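PDB 1Y13: 6-pyruvoyl tetrahydropterin synthase from Plasmodium falciparum, which belongs to the 6-pyruvoyl tetrahydropterin synthase family and binds zinc through one chain and biopterin in pockets shared between subunits of a six-chain assembly. Local coordinates for residues H37-A40 / R45-L48; H88-P93 / Y118-R123. All coordinates share one frame; numbering follows the deposited sequence.

Overall arrangement
Interaction 1 comes first along the chain and closes a short loop: strand 21-41 ends, the chain turns through strand 44-45, and R45-L48 runs back beside H37-A40, just ahead of strand 49-62. Interaction 2 follows in series, after helix 72-86. It closes the longer loop that carries the antiparallel strands 99-104, 107-112 and 117-121, bringing H89 and F90 near F120 and R123. The two contacts neither nest nor cross, yet they touch, with F90 packing against H37, F38 and L48. Together they join the zinc-bearing end of strand 21-41 in the main antiparallel sheet to the smaller sheet, and both reach the second subunit.

Interaction 1: residues H37-A40 / R45-L48. With ZN (zinc ion), chain D; BIO (biopterin), chain E.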
loop_
_atom_site.group_PDB
_atom_site.type_symbol
_atom_site.label_atom_id
_atom_site.label_comp_id
_atom_site.label_asym_id
_atom_site.label_seq_id
_atom_site.Cartn_x
_atom_site.Cartn_y
_atom_site.Cartn_z
ATOM N N HIS A 37 23.945 7.943 6.040
ATOM C CA HIS A 37 24.861 8.205 4.931
ATOM C C HIS A 37 24.834 9.695 4.589
ATOM O O HIS A 37 23.983 10.442 5.091
ATOM C CB HIS A 37 24.468 7.361 3.687
ATOM C CG HIS A 37 23.460 8.024 2.793
ATOM N ND1 HIS A 37 23.711 8.303 1.464
ATOM C CD2 HIS A 37 22.197 8.455 3.033
ATOM C CE1 HIS A 37 22.645 8.868 0.921
ATOM N NE2 HIS A 37 21.709 8.970 1.851
ATOM N N PHE A 38 25.751 10.121 3.735
ATOM C CA PHE A 38 25.571 11.376 3.040
ATOM C C PHE A 38 26.213 11.243 1.683
ATOM O O PHE A 38 27.222 10.562 1.530
ATOM C CB PHE A 38 26.097 12.587 3.848
ATOM C CG PHE A 38 27.576 12.543 4.147
ATOM C CD1 PHE A 38 28.486 13.036 3.239
ATOM C CD2 PHE A 38 28.049 12.012 5.347
ATOM C CE1 PHE A 38 29.866 12.997 3.516
ATOM C CE2 PHE A 38 29.399 11.978 5.636
ATOM C CZ PHE A 38 30.314 12.451 4.718
ATOM N N ILE A 39 25.598 11.857 0.683
ATOM C CA ILE A 39 26.201 11.918 -0.639
ATOM C C ILE A 39 27.262 13.013 -0.760
ATOM O O ILE A 39 27.106 14.112 -0.253
ATOM C CB ILE A 39 25.115 11.970 -1.720
ATOM C CG1 ILE A 39 24.665 10.529 -1.998
ATOM C CG2 ILE A 39 25.646 12.635 -2.979
ATOM C CD1 ILE A 39 23.246 10.403 -2.451
ATOM N N ALA A 40 28.384 12.665 -1.385
ATOM C CA ALA A 40 29.410 13.642 -1.679
ATOM C C ALA A 40 29.990 13.334 -3.056
ATOM O O ALA A 40 30.369 12.206 -3.319
ATOM C CB ALA A 40 30.477 13.603 -0.595
ATOM N N ARG A 45 28.345 18.374 -1.203
ATOM C CA ARG A 45 28.340 17.564 0.018
ATOM C C ARG A 45 27.031 17.862 0.728
ATOM O O ARG A 45 26.699 19.017 0.879
ATOM C CB ARG A 45 29.512 17.975 0.925
ATOM C CG ARG A 45 29.959 16.913 1.936
ATOM C CD ARG A 45 29.287 17.085 3.330
ATOM N NE ARG A 45 29.987 18.110 4.098
ATOM C CZ ARG A 45 29.471 18.827 5.094
ATOM N NH1 ARG A 45 28.206 18.673 5.492
ATOM N NH2 ARG A 45 30.243 19.725 5.705
ATOM N N GLU A 46 26.270 16.851 1.138
ATOM C CA GLU A 46 25.049 17.111 1.910
ATOM C C GLU A 46 25.270 16.689 3.365
ATOM O O GLU A 46 26.229 15.974 3.673
ATOM C CB GLU A 46 23.824 16.387 1.317
ATOM C CG GLU A 46 23.878 14.874 1.490
ATOM C CD GLU A 46 22.840 14.098 0.669
ATOM O OE1 GLU A 46 21.969 14.713 0.009
ATOM O OE2 GLU A 46 22.905 12.852 0.692
ATOM N N THR A 47 24.373 17.122 4.244
ATOM C CA THR A 47 24.452 16.771 5.665
ATOM C C THR A 47 24.105 15.294 5.909
ATOM O O THR A 47 23.362 14.671 5.140
ATOM C CB THR A 47 23.533 17.662 6.538
ATOM O OG1 THR A 47 22.200 17.543 6.071
ATOM C CG2 THR A 47 23.933 19.131 6.456
ATOM N N LEU A 48 24.703 14.727 6.956
ATOM C CA LEU A 48 24.351 13.399 7.464
ATOM C C LEU A 48 22.849 13.241 7.651
ATOM O O LEU A 48 22.185 14.123 8.197
ATOM C CB LEU A 48 25.042 13.179 8.799
ATOM C CG LEU A 48 24.915 11.812 9.468
ATOM C CD1 LEU A 48 25.639 10.756 8.629
ATOM C CD2 LEU A 48 25.522 11.916 10.853
HETATM ZN ZN ZN D . 19.935 10.289 1.241
HETATM N N1 BIO E . 19.345 10.783 -6.424
HETATM N N2 BIO E . 19.487 9.225 -8.145
HETATM C C2 BIO E . 19.649 9.534 -6.828
HETATM N N3 BIO E . 20.093 8.648 -5.910
HETATM C C4A BIO E . 19.979 10.234 -4.074
HETATM C C8A BIO E . 19.498 11.161 -5.119
HETATM N N8 BIO E . 19.204 12.435 -4.743
HETATM C C7 BIO E . 19.329 12.867 -3.468
HETATM C C6 BIO E . 19.757 12.009 -2.478
HETATM N N5 BIO E . 20.076 10.728 -2.816
HETATM C C9 BIO E . 19.902 12.481 -1.045
HETATM O O9 BIO E . 20.940 11.736 -0.303
HETATM C C10 BIO E . 18.561 12.475 -0.233
HETATM O O10 BIO E . 18.407 11.243 0.499
HETATM C C11 BIO E . 17.268 12.726 -1.031
#
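Part of the zinc and biopterin site of this tunnelling-fold (T-fold) synthase is built where H37-A40 lies antiparallel to R45-L48, at the end of strand 21-41. A40 and R45 form a non-hydrogen-bonded antiparallel pair, and next to them E46 N donates to I39 O at 3.2 Å. The return link uses a side chain: I39 N reaches E46 OE2 at 2.9 Å with an N-H...O angle of 164°, meeting the carboxylate on its anti side and 35° out of its plane. E46 CG sits between the backbone N and the carbonyl carbon (chi1 70°), and the extended chain beyond carries the carboxylate past I39 N and CB towards the ligand. The backbone bond thus helps to fix the carboxylate beside biopterin, while the terminal CD1 of I39 packs on the pterin near N5. On the other side of the backbone, F38 CB packs against E46 O. The F38 ring meets the R45 chain obliquely, F38 CD1 to R45 CD 4.1 Å, with the ring and guanidinium planes steeply inclined. L48 CD1 comes to the ring's edge, 4.3 Å from F38 CD2. R45 bends at its middle torsions, and its NH2 bonds to S116 OG. The metal is held by H37 NE2 at 2.3 Å together with H49 and H51, and S133 OG bonds to H37 ND1, a second-shell contact that helps to set the imidazole's rotation. Biopterin completes the zinc shell through two side-chain oxygens, O9 at 2.3 Å and O10 at 1.9 Å from the metal. The first of these, O9, also lies only 2.5 Å from E46 OE2.

Interaction 2: residues H88-P93 / Y118-R123; sequences HHFILP and YSFPER. With BIO (biopterin), chain G.
The F90 and F120 strands pass without pairing: their CA atoms are 8.5 Å apart, those of H89 and R123 8.3 Å, so side chains must bridge the gap. The bridge is an aromatic stack. F90 and F120 approach as chains at about a right angle, yet their rings lie nearly flat on each other, centroids 4.2 Å apart and planes inclined by 20°. The overlap is uneven. F120 CZ stands 3.6 Å above the F90 plane, over the centre of that ring, whereas F90 CD2 lies towards the rim of the F120 face. F90 CG is anti to the backbone N (chi1 173°), which sends the ring out from its strand to receive F120, while L92 CD2 comes to the edge of the F90 ring in its plane. I110 of strand 107-112 touches both phenylalanines, and L48 of the second subunit packs on F120, so the stack is buried within the chain and against its neighbour. The second link is looser: the H89 ring turns its edge to the R123 carbonyl, H89 CD2 to R123 O 3.7 Å with the oxygen near the ring plane, and its ND1 is hydrogen-bonded to L86 O. Before it, H88 stacks on H49 of the second subunit and turns its ring edge to C10 and C11 of a biopterin, modelled doubtfully close; that ligand also bonds to E136 of the second subunit and I70 of the fourth. Backbone bonds from F90 to D124 and I126 hold strand 90-93 parallel to 125-128. The aromatic stack thus joins this short parallel pair to the antiparallel sheet ending in 117-121, alongside a pterin site assembled from several subunits, as in oligomeric T-fold enzymes.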
loop_
_atom_site.group_PDB
_atom_site.type_symbol
_atom_site.label_atom_id
_atom_site.label_comp_id
_atom_site.label_asym_id
_atom_site.label_seq_id
_atom_site.Cartn_x
_atom_site.Cartn_y
_atom_site.Cartn_z
ATOM N N HIS A 88 21.731 -1.031 10.125
ATOM C CA HIS A 88 22.223 -0.330 11.329
ATOM C C HIS A 88 23.648 0.130 11.301
ATOM O O HIS A 88 24.375 -0.063 12.250
ATOM C CB HIS A 88 21.934 -1.146 12.591
ATOM C CG HIS A 88 20.564 -0.903 13.131
ATOM N ND1 HIS A 88 20.333 -0.506 14.434
ATOM C CD2 HIS A 88 19.356 -0.920 12.518
ATOM C CE1 HIS A 88 19.034 -0.343 14.607
ATOM N NE2 HIS A 88 18.419 -0.584 13.459
ATOM N N HIS A 89 24.042 0.759 10.206
ATOM C CA HIS A 89 25.380 1.278 10.057
ATOM C C HIS A 89 25.340 2.614 9.367
ATOM O O HIS A 89 24.335 2.962 8.748
ATOM C CB HIS A 89 26.197 0.321 9.173
ATOM C CG HIS A 89 26.483 -0.982 9.826
ATOM N ND1 HIS A 89 25.808 -2.138 9.503
ATOM C CD2 HIS A 89 27.361 -1.314 10.801
ATOM C CE1 HIS A 89 26.271 -3.134 10.239
ATOM N NE2 HIS A 89 27.213 -2.659 11.036
ATOM N N PHE A 90 26.462 3.321 9.442
ATOM C CA PHE A 90 26.774 4.372 8.512
ATOM C C PHE A 90 27.460 3.742 7.297
ATOM O O PHE A 90 28.439 2.975 7.433
ATOM C CB PHE A 90 27.642 5.470 9.159
ATOM C CG PHE A 90 28.135 6.497 8.187
ATOM C CD1 PHE A 90 27.341 7.584 7.836
ATOM C CD2 PHE A 90 29.395 6.387 7.622
ATOM C CE1 PHE A 90 27.786 8.519 6.941
ATOM C CE2 PHE A 90 29.851 7.333 6.718
ATOM C CZ PHE A 90 29.040 8.402 6.368
ATOM N N ILE A 91 26.911 4.024 6.115
ATOM C CA ILE A 91 27.483 3.524 4.867
ATOM C C ILE A 91 28.662 4.399 4.439
ATOM O O ILE A 91 28.492 5.558 4.127
ATOM C CB ILE A 91 26.429 3.468 3.725
ATOM C CG1 ILE A 91 25.287 2.506 4.084
ATOM C CG2 ILE A 91 27.076 3.053 2.408
ATOM C CD1 ILE A 91 24.020 2.751 3.258
ATOM N N LEU A 92 29.847 3.806 4.425
ATOM C CA LEU A 92 31.105 4.455 4.048
ATOM C C LEU A 92 31.517 4.017 2.645
ATOM O O LEU A 92 31.822 2.846 2.435
ATOM C CB LEU A 92 32.161 3.994 5.055
ATOM C CG LEU A 92 33.538 4.560 5.442
ATOM C CD1 LEU A 92 34.538 4.442 4.307
ATOM C CD2 LEU A 92 33.451 5.984 5.960
ATOM N N PRO A 93 31.525 4.953 1.674
ATOM C CA PRO A 93 31.926 4.613 0.321
ATOM C C PRO A 93 33.448 4.708 0.130
ATOM O O PRO A 93 33.961 5.769 -0.213
ATOM C CB PRO A 93 31.167 5.638 -0.529
ATOM C CG PRO A 93 30.909 6.802 0.385
ATOM C CD PRO A 93 31.161 6.381 1.799
ATOM N N TYR A 118 33.932 14.349 10.041
ATOM C CA TYR A 118 33.044 13.439 10.747
ATOM C C TYR A 118 33.953 12.431 11.405
ATOM O O TYR A 118 35.021 12.107 10.860
ATOM C CB TYR A 118 32.137 12.700 9.752
ATOM C CG TYR A 118 31.150 13.575 9.016
ATOM C CD1 TYR A 118 31.549 14.350 7.935
ATOM C CD2 TYR A 118 29.800 13.606 9.389
ATOM C CE1 TYR A 118 30.633 15.178 7.268
ATOM C CE2 TYR A 118 28.895 14.413 8.725
ATOM C CZ TYR A 118 29.325 15.189 7.647
ATOM O OH TYR A 118 28.441 16.020 6.971
ATOM N N SER A 119 33.553 11.918 12.555
ATOM C CA SER A 119 34.278 10.823 13.185
ATOM C C SER A 119 33.271 9.873 13.799
ATOM O O SER A 119 32.335 10.311 14.475
ATOM C CB SER A 119 35.253 11.341 14.235
ATOM O OG SER A 119 35.993 10.267 14.786
ATOM N N PHE A 120 33.423 8.588 13.478
ATOM C CA PHE A 120 32.528 7.515 13.953
ATOM C C PHE A 120 33.345 6.386 14.546
ATOM O O PHE A 120 34.440 6.144 14.086
ATOM C CB PHE A 120 31.785 6.822 12.799
ATOM C CG PHE A 120 31.190 7.737 11.788
ATOM C CD1 PHE A 120 31.946 8.209 10.729
ATOM C CD2 PHE A 120 29.852 8.075 11.853
ATOM C CE1 PHE A 120 31.374 9.053 9.782
ATOM C CE2 PHE A 120 29.278 8.940 10.914
ATOM C CZ PHE A 120 30.027 9.417 9.886
ATOM N N PRO A 121 32.794 5.637 15.519
ATOM C CA PRO A 121 33.464 4.393 15.901
ATOM C C PRO A 121 33.567 3.443 14.693
ATOM O O PRO A 121 32.624 3.350 13.883
ATOM C CB PRO A 121 32.524 3.806 16.958
ATOM C CG PRO A 121 31.823 5.012 17.529
ATOM C CD PRO A 121 31.580 5.869 16.325
ATOM N N GLU A 122 34.702 2.761 14.546
ATOM C CA GLU A 122 34.918 1.945 13.332
ATOM C C GLU A 122 33.821 0.916 13.141
ATOM O O GLU A 122 33.336 0.729 12.022
ATOM C CB GLU A 122 36.349 1.353 13.221
ATOM C CG GLU A 122 36.776 0.368 14.304
ATOM C CD GLU A 122 38.306 0.135 14.346
ATOM N N ARG A 123 33.354 0.326 14.243
ATOM C CA ARG A 123 32.285 -0.677 14.189
ATOM C C ARG A 123 30.932 -0.124 13.714
ATOM O O ARG A 123 30.025 -0.897 13.379
ATOM C CB ARG A 123 32.106 -1.305 15.559
ATOM C CG ARG A 123 32.238 -2.809 15.566
ATOM C CD ARG A 123 33.718 -3.232 15.529
ATOM N NE ARG A 123 34.052 -4.145 16.630
ATOM C CZ ARG A 123 34.369 -3.752 17.865
ATOM N NH1 ARG A 123 34.399 -2.459 18.171
ATOM N NH2 ARG A 123 34.659 -4.650 18.803
HETATM N N1 BIO G . 11.241 0.756 20.129
HETATM N N2 BIO G . 9.273 1.557 21.034
HETATM C C2 BIO G . 10.411 1.797 20.328
HETATM N N3 BIO G . 10.702 3.032 19.843
HETATM C C4 BIO G . 11.842 3.289 19.158
HETATM O O4 BIO G . 12.111 4.417 18.719
HETATM C C4A BIO G . 12.785 2.191 18.878
HETATM C C8A BIO G . 12.394 0.900 19.422
HETATM N N8 BIO G . 13.215 -0.128 19.207
HETATM C C7 BIO G . 14.355 0.015 18.532
HETATM C C6 BIO G . 14.743 1.202 17.985
HETATM N N5 BIO G . 13.946 2.305 18.186
HETATM C C9 BIO G . 16.078 1.239 17.261
HETATM O O9 BIO G . 16.617 2.574 17.096
HETATM C C10 BIO G . 16.215 0.639 15.845
HETATM O O10 BIO G . 15.380 1.309 14.854
HETATM C C11 BIO G . 16.237 -0.900 15.871
#